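Local coordinates for protein pyruvate kinase (Pyrobaculum aerophilum, PDB 3QTG) that catalyses the final step of glycolysis, transferring a phosphoryl group from phosphoenolpyruvate to ADP to yield pyruvate and ATP, at residues A13-L16 against T17-A21; L259-G262 against L263-P267; R272-H275 against T276-Y280; R340-M343 against N344-Y347. One frame throughout, in Å; residues are numbered along the deposited sequence.

Contact 1: residues A13-L16 against T17-A21; sequences ARNL and TKRVA
Asn-15 and Leu-16 meet Thr-17, Lys-18 and Arg-19 where the chain enters strand 18-22, the first strand of the eight-stranded TIM barrel. The contact is local and buried, and it rests on close packing, with none of the polar pairs between 13-16 and 17-21 qualifying as a hydrogen bond.

Two approaches bring side-chain carbon against backbone oxygen. CB of Asn-15 lies 3.3 Å from Thr-17 O, a tight fit within the bend. Lys-18 runs its aliphatic chain past the Leu-16 carbonyl: CG stands 4.0 Å and CE 3.8 Å from Leu-16 O. Bends at chi2 (-53°) and chi4 (57°) fold the chain back over that oxygen. Its NZ then reaches a cluster of backbone acceptors, hydrogen-bonding to Ser-413 O, Val-415 O and Leu-418 O. A methionine in place of Lys-18 would probably leave these three carbonyls without their shared donor and weaken the tie between the start of strand 18-22 and the 413-418 region.

Charge is settled mainly outside the two segments. Arg-19 NE forms a salt bridge with Asp-43, and NH1 hydrogen-bonds to Ser-339 OG. Arg-14 NH1, like-charged and 5.8 Å from Arg-19 NH2, makes a long, weak ion pair with Glu-419.

Between flat groups, the Asn-15 amide and the Arg-19 guanidinium stand almost perpendicular, their planes 84° apart. The amide oxygen approaches the guanidinium obliquely, with OD1 of Asn-15 lying 3.8 Å from CD and 4.0 Å from NH1 of Arg-19.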
loop_
_atom_site.group_PDB
_atom_site.type_symbol
_atom_site.label_atom_id
_atom_site.label_comp_id
_atom_site.label_asym_id
_atom_site.label_seq_id
_atom_site.Cartn_x
_atom_site.Cartn_y
_atom_site.Cartn_z
ATOM N N ALA A 13 17.724 17.739 -21.324
ATOM C CA ALA A 13 19.066 18.295 -21.609
ATOM C C ALA A 13 20.258 17.379 -21.292
ATOM O O ALA A 13 21.245 17.358 -22.050
ATOM C CB ALA A 13 19.244 19.661 -20.934
ATOM N N ARG A 14 20.177 16.646 -20.177
ATOM C CA ARG A 14 21.217 15.681 -19.797
ATOM C C ARG A 14 20.635 14.283 -19.601
ATOM O O ARG A 14 19.622 14.109 -18.927
ATOM C CB ARG A 14 21.977 16.133 -18.544
ATOM C CG ARG A 14 23.228 15.294 -18.224
ATOM C CD ARG A 14 24.198 15.225 -19.413
ATOM N NE ARG A 14 24.933 16.481 -19.606
ATOM C CZ ARG A 14 26.244 16.631 -19.402
ATOM N NH1 ARG A 14 26.989 15.599 -19.005
ATOM N NH2 ARG A 14 26.809 17.821 -19.595
ATOM N N ASN A 15 21.290 13.295 -20.201
ATOM C CA ASN A 15 20.763 11.940 -20.207
ATOM C C ASN A 15 20.993 11.170 -18.906
ATOM O O ASN A 15 22.019 11.314 -18.229
ATOM C CB ASN A 15 21.217 11.149 -21.458
ATOM C CG ASN A 15 20.391 11.491 -22.707
ATOM O OD1 ASN A 15 20.915 11.542 -23.827
ATOM N ND2 ASN A 15 19.096 11.734 -22.516
ATOM N N LEU A 16 19.990 10.374 -18.558
ATOM C CA LEU A 16 20.074 9.482 -17.419
ATOM C C LEU A 16 20.571 8.155 -17.933
ATOM O O LEU A 16 21.458 7.564 -17.335
ATOM C CB LEU A 16 18.721 9.376 -16.733
ATOM C CG LEU A 16 18.073 10.697 -16.268
ATOM C CD1 LEU A 16 16.800 10.397 -15.492
ATOM C CD2 LEU A 16 19.029 11.513 -15.405
ATOM N N THR A 17 20.022 7.720 -19.072
ATOM C CA THR A 17 20.541 6.565 -19.808
ATOM C C THR A 17 21.863 6.946 -20.468
ATOM O O THR A 17 21.955 7.951 -21.160
ATOM C CB THR A 17 19.573 6.093 -20.890
ATOM O OG1 THR A 17 18.261 5.983 -20.331
ATOM C CG2 THR A 17 20.010 4.736 -21.435
ATOM N N LYS A 18 22.883 6.133 -20.229
ATOM C CA LYS A 18 24.207 6.386 -20.772
ATOM C C LYS A 18 24.411 5.752 -22.154
ATOM O O LYS A 18 23.802 4.741 -22.493
ATOM C CB LYS A 18 25.291 5.957 -19.766
ATOM C CG LYS A 18 25.162 6.645 -18.393
ATOM C CD LYS A 18 25.105 8.165 -18.543
ATOM C CE LYS A 18 25.065 8.863 -17.215
ATOM N NZ LYS A 18 26.245 8.443 -16.425
ATOM N N ARG A 19 25.279 6.378 -22.942
ATOM C CA ARG A 19 25.420 6.088 -24.368
ATOM C C ARG A 19 26.831 5.569 -24.603
ATOM O O ARG A 19 27.815 6.267 -24.334
ATOM C CB ARG A 19 25.178 7.372 -25.183
ATOM C CG ARG A 19 23.832 8.089 -24.909
ATOM C CD ARG A 19 23.908 9.622 -25.129
ATOM N NE ARG A 19 24.922 10.230 -24.263
ATOM C CZ ARG A 19 25.255 11.517 -24.233
ATOM N NH1 ARG A 19 24.670 12.404 -25.032
ATOM N NH2 ARG A 19 26.187 11.922 -23.386
ATOM N N VAL A 20 26.918 4.324 -25.066
ATOM C CA VAL A 20 28.192 3.686 -25.374
ATOM C C VAL A 20 28.292 3.391 -26.882
ATOM O O VAL A 20 27.351 2.865 -27.475
ATOM C CB VAL A 20 28.398 2.383 -24.533
ATOM C CG1 VAL A 20 29.539 1.514 -25.096
ATOM C CG2 VAL A 20 28.649 2.735 -23.083
ATOM N N ALA A 21 29.417 3.761 -27.492
ATOM C CA ALA A 21 29.682 3.444 -28.910
ATOM C C ALA A 21 30.918 2.582 -29.056
ATOM O O ALA A 21 31.866 2.731 -28.293
ATOM C CB ALA A 21 29.835 4.697 -29.737
#

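Contact 2: residues L259-G262 against L263-P267; sequences LHYG and LDALP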
loop_
_atom_site.group_PDB
_atom_site.type_symbol
_atom_site.label_atom_id
_atom_site.label_comp_id
_atom_site.label_asym_id
_atom_site.label_seq_id
_atom_site.Cartn_x
_atom_site.Cartn_y
_atom_site.Cartn_z
ATOM N N LEU A 259 20.585 -16.068 -31.343
ATOM C CA LEU A 259 20.912 -17.407 -31.854
ATOM C C LEU A 259 20.314 -18.578 -31.051
ATOM O O LEU A 259 20.132 -19.682 -31.605
ATOM C CB LEU A 259 22.432 -17.602 -31.952
ATOM C CG LEU A 259 23.259 -16.567 -32.716
ATOM C CD1 LEU A 259 24.746 -16.928 -32.696
ATOM C CD2 LEU A 259 22.752 -16.403 -34.137
ATOM N N HIS A 260 20.031 -18.358 -29.767
ATOM C CA HIS A 260 19.591 -19.425 -28.861
ATOM C C HIS A 260 18.092 -19.375 -28.529
ATOM O O HIS A 260 17.549 -20.309 -27.923
ATOM C CB HIS A 260 20.461 -19.440 -27.594
ATOM C CG HIS A 260 21.918 -19.593 -27.893
ATOM N ND1 HIS A 260 22.482 -20.801 -28.242
ATOM C CD2 HIS A 260 22.913 -18.679 -27.984
ATOM C CE1 HIS A 260 23.764 -20.628 -28.511
ATOM N NE2 HIS A 260 24.049 -19.349 -28.365
ATOM N N TYR A 261 17.436 -18.297 -28.947
ATOM C CA TYR A 261 16.006 -18.108 -28.725
ATOM C C TYR A 261 15.336 -17.747 -30.047
ATOM O O TYR A 261 15.971 -17.157 -30.910
ATOM C CB TYR A 261 15.776 -16.992 -27.688
ATOM C CG TYR A 261 16.217 -17.371 -26.292
ATOM C CD1 TYR A 261 15.359 -18.095 -25.438
ATOM C CD2 TYR A 261 17.498 -17.033 -25.830
ATOM C CE1 TYR A 261 15.766 -18.483 -24.168
ATOM C CE2 TYR A 261 17.917 -17.410 -24.558
ATOM C CZ TYR A 261 17.045 -18.131 -23.731
ATOM O OH TYR A 261 17.462 -18.499 -22.477
ATOM N N GLY A 262 14.065 -18.098 -30.209
ATOM C CA GLY A 262 13.271 -17.574 -31.342
ATOM C C GLY A 262 13.263 -16.053 -31.287
ATOM O O GLY A 262 13.463 -15.473 -30.228
ATOM N N LEU A 263 13.070 -15.388 -32.419
ATOM C CA LEU A 263 13.112 -13.917 -32.402
ATOM C C LEU A 263 11.954 -13.315 -31.578
ATOM O O LEU A 263 12.105 -12.257 -30.960
ATOM C CB LEU A 263 13.147 -13.347 -33.827
ATOM C CG LEU A 263 14.457 -13.375 -34.641
ATOM C CD1 LEU A 263 14.341 -12.373 -35.802
ATOM C CD2 LEU A 263 15.734 -13.095 -33.788
ATOM N N ASP A 264 10.833 -14.033 -31.541
ATOM C CA ASP A 264 9.665 -13.665 -30.729
ATOM C C ASP A 264 9.853 -13.925 -29.227
ATOM O O ASP A 264 9.102 -13.383 -28.404
ATOM C CB ASP A 264 8.402 -14.389 -31.248
ATOM C CG ASP A 264 8.571 -15.926 -31.311
ATOM O OD1 ASP A 264 9.620 -16.410 -31.799
ATOM O OD2 ASP A 264 7.653 -16.656 -30.865
ATOM N N ALA A 265 10.842 -14.753 -28.868
ATOM C CA ALA A 265 11.089 -15.116 -27.464
ATOM C C ALA A 265 12.039 -14.155 -26.745
ATOM O O ALA A 265 12.101 -14.130 -25.513
ATOM C CB ALA A 265 11.594 -16.557 -27.358
ATOM N N LEU A 266 12.769 -13.360 -27.521
ATOM C CA LEU A 266 13.803 -12.489 -26.990
ATOM C C LEU A 266 13.350 -11.305 -26.114
ATOM O O LEU A 266 14.097 -10.914 -25.214
ATOM C CB LEU A 266 14.705 -11.979 -28.126
ATOM C CG LEU A 266 16.197 -11.847 -27.789
ATOM C CD1 LEU A 266 16.766 -13.114 -27.111
ATOM C CD2 LEU A 266 16.988 -11.504 -29.030
ATOM N N PRO A 267 12.198 -10.655 -26.430
ATOM C CA PRO A 267 11.730 -9.588 -25.524
ATOM C C PRO A 267 11.527 -10.018 -24.073
ATOM O O PRO A 267 11.899 -9.280 -23.169
ATOM C CB PRO A 267 10.405 -9.135 -26.162
ATOM C CG PRO A 267 10.621 -9.388 -27.630
ATOM C CD PRO A 267 11.349 -10.736 -27.638
#
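Tyr-261 packs against Ala-265 and Leu-266 across a tight turn that leads into helix 266-279. Its side chain makes the contact near its root. CB lies 4.0 Å from Leu-266 CD1 and 4.2 Å from Ala-265 CB, so both later residues bear on the same methylene. At the next step outward, CD2 is 4.2 Å from Leu-266 CD1; this methyl approaches the ring obliquely, and the two side chains cross at about a right angle. With CG anti to the carbonyl carbon and beside the backbone N (chi1 -69°), the ring beyond CD2 leads away from 263-267, and its pi system has a cation-pi partner in Lys-234.

The turn itself is closed by backbone. Ala-265 N donates to Gly-262 O at 3.0 Å with an N-H...O angle of 146°, and the donor stands 68° out of the carbonyl plane. With helical torsions at Leu-263 and Asp-264, this bond defines a type I beta turn. A side chain on Gly-262 would probably crowd the Asp-264 carboxylate as it now stands: a beta carbon built there would fall 2.8 Å from Asp-264 OD1. That oxygen packs 3.7 Å from Gly-262 C, while one carboxylate oxygen of Asp-264, OD2, bonds across the subunit interface to Asn-344 ND2 of the second subunit.

Within 259-267, then, the geometry of the turn rests on backbone bonding and apolar packing and little on side-chain polarity, which is consistent with the Asp-264 carboxylate being available to a partner in another chain.

Contact 3: residues R272-H275 against T276-Y280; sequences RIVH and TSLKY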
loop_
_atom_site.group_PDB
_atom_site.type_symbol
_atom_site.label_atom_id
_atom_site.label_comp_id
_atom_site.label_asym_id
_atom_site.label_seq_id
_atom_site.Cartn_x
_atom_site.Cartn_y
_atom_site.Cartn_z
ATOM N N ARG A 272 13.616 -10.248 -18.477
ATOM C CA ARG A 272 14.050 -11.010 -17.309
ATOM C C ARG A 272 15.499 -10.688 -16.868
ATOM O O ARG A 272 15.772 -10.596 -15.668
ATOM C CB ARG A 272 13.812 -12.524 -17.492
ATOM C CG ARG A 272 14.575 -13.408 -16.481
ATOM C CD ARG A 272 13.927 -14.818 -16.263
ATOM N NE ARG A 272 14.281 -15.782 -17.318
ATOM C CZ ARG A 272 13.544 -16.036 -18.407
ATOM N NH1 ARG A 272 12.392 -15.395 -18.615
ATOM N NH2 ARG A 272 13.966 -16.931 -19.298
ATOM N N ILE A 273 16.412 -10.500 -17.820
ATOM C CA ILE A 273 17.781 -10.090 -17.470
ATOM C C ILE A 273 17.817 -8.717 -16.783
ATOM O O ILE A 273 18.525 -8.523 -15.776
ATOM C CB ILE A 273 18.759 -10.091 -18.682
ATOM C CG1 ILE A 273 18.913 -11.508 -19.283
ATOM C CG2 ILE A 273 20.117 -9.548 -18.226
ATOM C CD1 ILE A 273 19.308 -11.560 -20.768
ATOM N N VAL A 274 17.066 -7.770 -17.355
ATOM C CA VAL A 274 16.976 -6.393 -16.845
ATOM C C VAL A 274 16.318 -6.344 -15.450
ATOM O O VAL A 274 16.883 -5.762 -14.533
ATOM C CB VAL A 274 16.243 -5.447 -17.828
ATOM C CG1 VAL A 274 16.068 -4.039 -17.211
ATOM C CG2 VAL A 274 17.010 -5.347 -19.158
ATOM N N HIS A 275 15.167 -6.989 -15.291
ATOM C CA HIS A 275 14.514 -7.119 -13.980
ATOM C C HIS A 275 15.447 -7.729 -12.908
ATOM O O HIS A 275 15.577 -7.211 -11.812
ATOM C CB HIS A 275 13.210 -7.910 -14.127
ATOM C CG HIS A 275 12.093 -7.112 -14.746
ATOM N ND1 HIS A 275 12.306 -5.911 -15.404
ATOM C CD2 HIS A 275 10.757 -7.345 -14.813
ATOM C CE1 HIS A 275 11.149 -5.444 -15.844
ATOM N NE2 HIS A 275 10.193 -6.295 -15.501
ATOM N N THR A 276 16.142 -8.803 -13.254
ATOM C CA THR A 276 17.065 -9.435 -12.329
ATOM C C THR A 276 18.243 -8.553 -11.916
ATOM O O THR A 276 18.598 -8.506 -10.722
ATOM C CB THR A 276 17.509 -10.795 -12.880
ATOM O OG1 THR A 276 16.333 -11.571 -13.113
ATOM C CG2 THR A 276 18.417 -11.532 -11.910
ATOM N N SER A 277 18.819 -7.830 -12.870
ATOM C CA SER A 277 19.942 -6.939 -12.577
ATOM C C SER A 277 19.539 -5.779 -11.676
ATOM O O SER A 277 20.275 -5.457 -10.764
ATOM C CB SER A 277 20.612 -6.388 -13.854
ATOM O OG SER A 277 21.049 -7.434 -14.695
ATOM N N LEU A 278 18.387 -5.163 -11.962
ATOM C CA LEU A 278 17.830 -4.086 -11.148
ATOM C C LEU A 278 17.533 -4.553 -9.730
ATOM O O LEU A 278 17.920 -3.874 -8.789
ATOM C CB LEU A 278 16.589 -3.445 -11.805
ATOM C CG LEU A 278 16.810 -2.633 -13.095
ATOM C CD1 LEU A 278 15.513 -2.364 -13.827
ATOM C CD2 LEU A 278 17.464 -1.317 -12.755
ATOM N N LYS A 279 16.880 -5.712 -9.594
ATOM C CA LYS A 279 16.627 -6.351 -8.291
ATOM C C LYS A 279 17.886 -6.481 -7.419
ATOM O O LYS A 279 17.834 -6.230 -6.217
ATOM C CB LYS A 279 15.987 -7.743 -8.482
ATOM C CG LYS A 279 15.720 -8.552 -7.174
ATOM C CD LYS A 279 14.830 -9.808 -7.417
ATOM C CE LYS A 279 15.644 -10.975 -7.997
ATOM N NZ LYS A 279 14.897 -12.112 -8.707
ATOM N N TYR A 280 18.997 -6.889 -8.035
ATOM C CA TYR A 280 20.259 -7.107 -7.329
ATOM C C TYR A 280 21.220 -5.924 -7.327
ATOM O O TYR A 280 22.336 -6.051 -6.829
ATOM C CB TYR A 280 20.965 -8.382 -7.836
ATOM C CG TYR A 280 20.253 -9.650 -7.400
ATOM C CD1 TYR A 280 19.523 -10.401 -8.303
ATOM C CD2 TYR A 280 20.281 -10.065 -6.062
ATOM C CE1 TYR A 280 18.855 -11.550 -7.903
ATOM C CE2 TYR A 280 19.613 -11.207 -5.648
ATOM C CZ TYR A 280 18.908 -11.937 -6.571
ATOM O OH TYR A 280 18.255 -13.064 -6.179
#
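Thr-276, Ser-277, Leu-278 and Lys-279 donate their backbone N-H groups to the oxygens of Arg-272, Ile-273, Val-274 and His-275 respectively, regular i to i+4 alpha-helical bonds of which Leu-278 N to Val-274 O, at 171°, is the straightest.

Two hydroxyls add to this ladder. Thr-276 OG1 gives a second hydrogen bond to Arg-272 O at 2.8 Å, and the amide and hydroxyl reach that oxygen from opposite faces of its carbonyl plane. Setting OG1 anti to the carbonyl carbon (chi1 -57°) aims it back up the helix. Ser-277 repeats the pattern one residue on, its OG lying 3.0 Å from Ile-273 O. Buried hydroxyls are thereby satisfied within the helix. With alanine at Thr-276, Arg-272 O would probably keep just one of its two donors here, and the packing against Leu-240 and Val-244 would be likely to open a gap.

On another face, Val-274 and Leu-278 lie side by side, pointing the same way, with CG1 of Val-274 at 3.8 Å from CD1 of Leu-278. Lys-279 NZ pairs with Glu-241 in a salt bridge.

Ile-273 and Ser-277 rest on Val-250 and Ile-284, which belong to neighbouring strands: this is the helix of a right-handed beta-alpha-beta crossover, the repeating element of a TIM barrel, linking strand 249-253 to strand 284-287.

Contact 4: residues R340-M343 against N344-Y347; sequences RILM and NVEY
Asn-344 and Val-345 turn back onto residues 340-342 of helix 331-343 through two backbone bonds. Asn-344 N donates to Ile-341 O at 3.0 Å, and Val-345 N donates to Leu-342 O, also at 3.0 Å. Both span three residues, and both donors stand well above the carbonyl planes. The Asn-344 amide adds a weak bond: ND2 is 2.8 Å from Arg-340 O, but the N-H...O angle is only 123°. CG lies beside the backbone N (chi1 -70°), which brings the amide back toward Arg-340 O. Beside these polar contacts, Leu-342 and Val-345 lie side by side, CD2 of Leu-342 4.2 Å from CG2 of Val-345.

The spacing of three residues marks a tightening of the chain as it leaves helix 331-343, which comes after the eighth TIM-barrel strand and a short helix, 323-326. Next outward, Val-345 CG1 sits 3.6 Å above the ring plane of Tyr-347, offset toward the rim, and that ring meets Trp-416 edge to face.

Ile-341 and Leu-342 pack on helix 302-313, which backs the helix end from within the chain. In the second subunit, Asp-264 is the stronger partner of Asn-344 ND2, and Arg-271 forms a salt bridge with Glu-346.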
loop_
_atom_site.group_PDB
_atom_site.type_symbol
_atom_site.label_atom_id
_atom_site.label_comp_id
_atom_site.label_asym_id
_atom_site.label_seq_id
_atom_site.Cartn_x
_atom_site.Cartn_y
_atom_site.Cartn_z
ATOM N N ARG A 340 19.398 11.704 -29.181
ATOM C CA ARG A 340 18.146 12.395 -29.457
ATOM C C ARG A 340 16.931 11.601 -28.940
ATOM O O ARG A 340 16.071 12.162 -28.268
ATOM C CB ARG A 340 18.031 12.626 -30.962
ATOM C CG ARG A 340 16.893 13.524 -31.386
ATOM C CD ARG A 340 16.776 13.557 -32.915
ATOM N NE ARG A 340 18.083 13.500 -33.589
ATOM C CZ ARG A 340 18.311 13.938 -34.828
ATOM N NH1 ARG A 340 17.315 14.477 -35.533
ATOM N NH2 ARG A 340 19.534 13.848 -35.361
ATOM N N ILE A 341 16.866 10.305 -29.255
ATOM C CA ILE A 341 15.784 9.423 -28.759
ATOM C C ILE A 341 15.721 9.396 -27.238
ATOM O O ILE A 341 14.638 9.422 -26.662
ATOM C CB ILE A 341 15.902 7.960 -29.283
ATOM C CG1 ILE A 341 15.724 7.912 -30.811
ATOM C CG2 ILE A 341 14.863 7.026 -28.557
ATOM C CD1 ILE A 341 16.263 6.647 -31.481
ATOM N N LEU A 342 16.886 9.339 -26.600
ATOM C CA LEU A 342 16.978 9.263 -25.144
ATOM C C LEU A 342 16.427 10.515 -24.465
ATOM O O LEU A 342 15.795 10.436 -23.400
ATOM C CB LEU A 342 18.422 8.970 -24.692
ATOM C CG LEU A 342 18.964 7.589 -25.094
ATOM C CD1 LEU A 342 20.391 7.337 -24.588
ATOM C CD2 LEU A 342 18.032 6.483 -24.658
ATOM N N MET A 343 16.654 11.668 -25.093
ATOM C CA MET A 343 16.144 12.933 -24.580
ATOM C C MET A 343 14.622 12.960 -24.533
ATOM O O MET A 343 14.035 13.768 -23.827
ATOM C CB MET A 343 16.700 14.115 -25.386
ATOM C CG MET A 343 18.197 14.300 -25.166
ATOM S SD MET A 343 18.910 15.726 -26.006
ATOM C CE MET A 343 20.609 15.640 -25.394
ATOM N N ASN A 344 13.989 12.051 -25.264
ATOM C CA ASN A 344 12.532 11.952 -25.276
ATOM C C ASN A 344 11.962 10.953 -24.277
ATOM O O ASN A 344 10.755 10.954 -24.041
ATOM C CB ASN A 344 12.036 11.583 -26.677
ATOM C CG ASN A 344 12.209 12.708 -27.660
ATOM O OD1 ASN A 344 11.375 13.622 -27.734
ATOM N ND2 ASN A 344 13.317 12.669 -28.414
ATOM N N VAL A 345 12.815 10.099 -23.715
ATOM C CA VAL A 345 12.353 8.972 -22.892
ATOM C C VAL A 345 11.590 9.402 -21.623
ATOM O O VAL A 345 12.013 10.292 -20.907
ATOM C CB VAL A 345 13.502 7.965 -22.562
ATOM C CG1 VAL A 345 13.030 6.877 -21.617
ATOM C CG2 VAL A 345 14.016 7.314 -23.842
ATOM N N GLU A 346 10.443 8.783 -21.371
ATOM C CA GLU A 346 9.876 8.846 -20.032
ATOM C C GLU A 346 9.968 7.450 -19.447
ATOM O O GLU A 346 9.663 6.459 -20.110
ATOM C CB GLU A 346 8.458 9.439 -20.004
ATOM C CG GLU A 346 7.341 8.527 -20.472
ATOM C CD GLU A 346 5.940 9.151 -20.319
ATOM O OE1 GLU A 346 5.782 10.368 -20.605
ATOM O OE2 GLU A 346 4.996 8.420 -19.905
ATOM N N TYR A 347 10.442 7.387 -18.218
ATOM C CA TYR A 347 10.867 6.137 -17.624
ATOM C C TYR A 347 9.724 5.509 -16.878
ATOM O O TYR A 347 8.999 6.185 -16.152
ATOM C CB TYR A 347 12.056 6.375 -16.694
ATOM C CG TYR A 347 13.295 6.795 -17.456
ATOM C CD1 TYR A 347 14.091 5.845 -18.095
ATOM C CD2 TYR A 347 13.652 8.137 -17.568
ATOM C CE1 TYR A 347 15.206 6.219 -18.824
ATOM C CE2 TYR A 347 14.792 8.523 -18.305
ATOM C CZ TYR A 347 15.560 7.554 -18.913
ATOM O OH TYR A 347 16.679 7.889 -19.641
#

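How the contacts relate
Contacts 1 and 4 are direct neighbours, their centres about 9 Å apart: Thr-17 OG1 and Tyr-347 OH approach to 2.6 Å, a probable hydrogen bond, while Arg-19 CG packs 3.5 Å from Leu-342 CD1. The barrel's first strand is thereby joined to helix 331-343, which comes after its last strand. Contacts 2 and 3 share helix 266-279, with nearest atoms about 5 Å apart. Within one chain, contacts 2 and 4 stay about 16 Å apart at nearest atoms, yet they meet across the subunit interface. By similarity, active-site residues lie near: the side chain of Leu-266 is about 6 Å from Gly-255, which probably binds substrate, and that of Ile-273 about 9 Å from that of Lys-230, which probably stabilises the transition state.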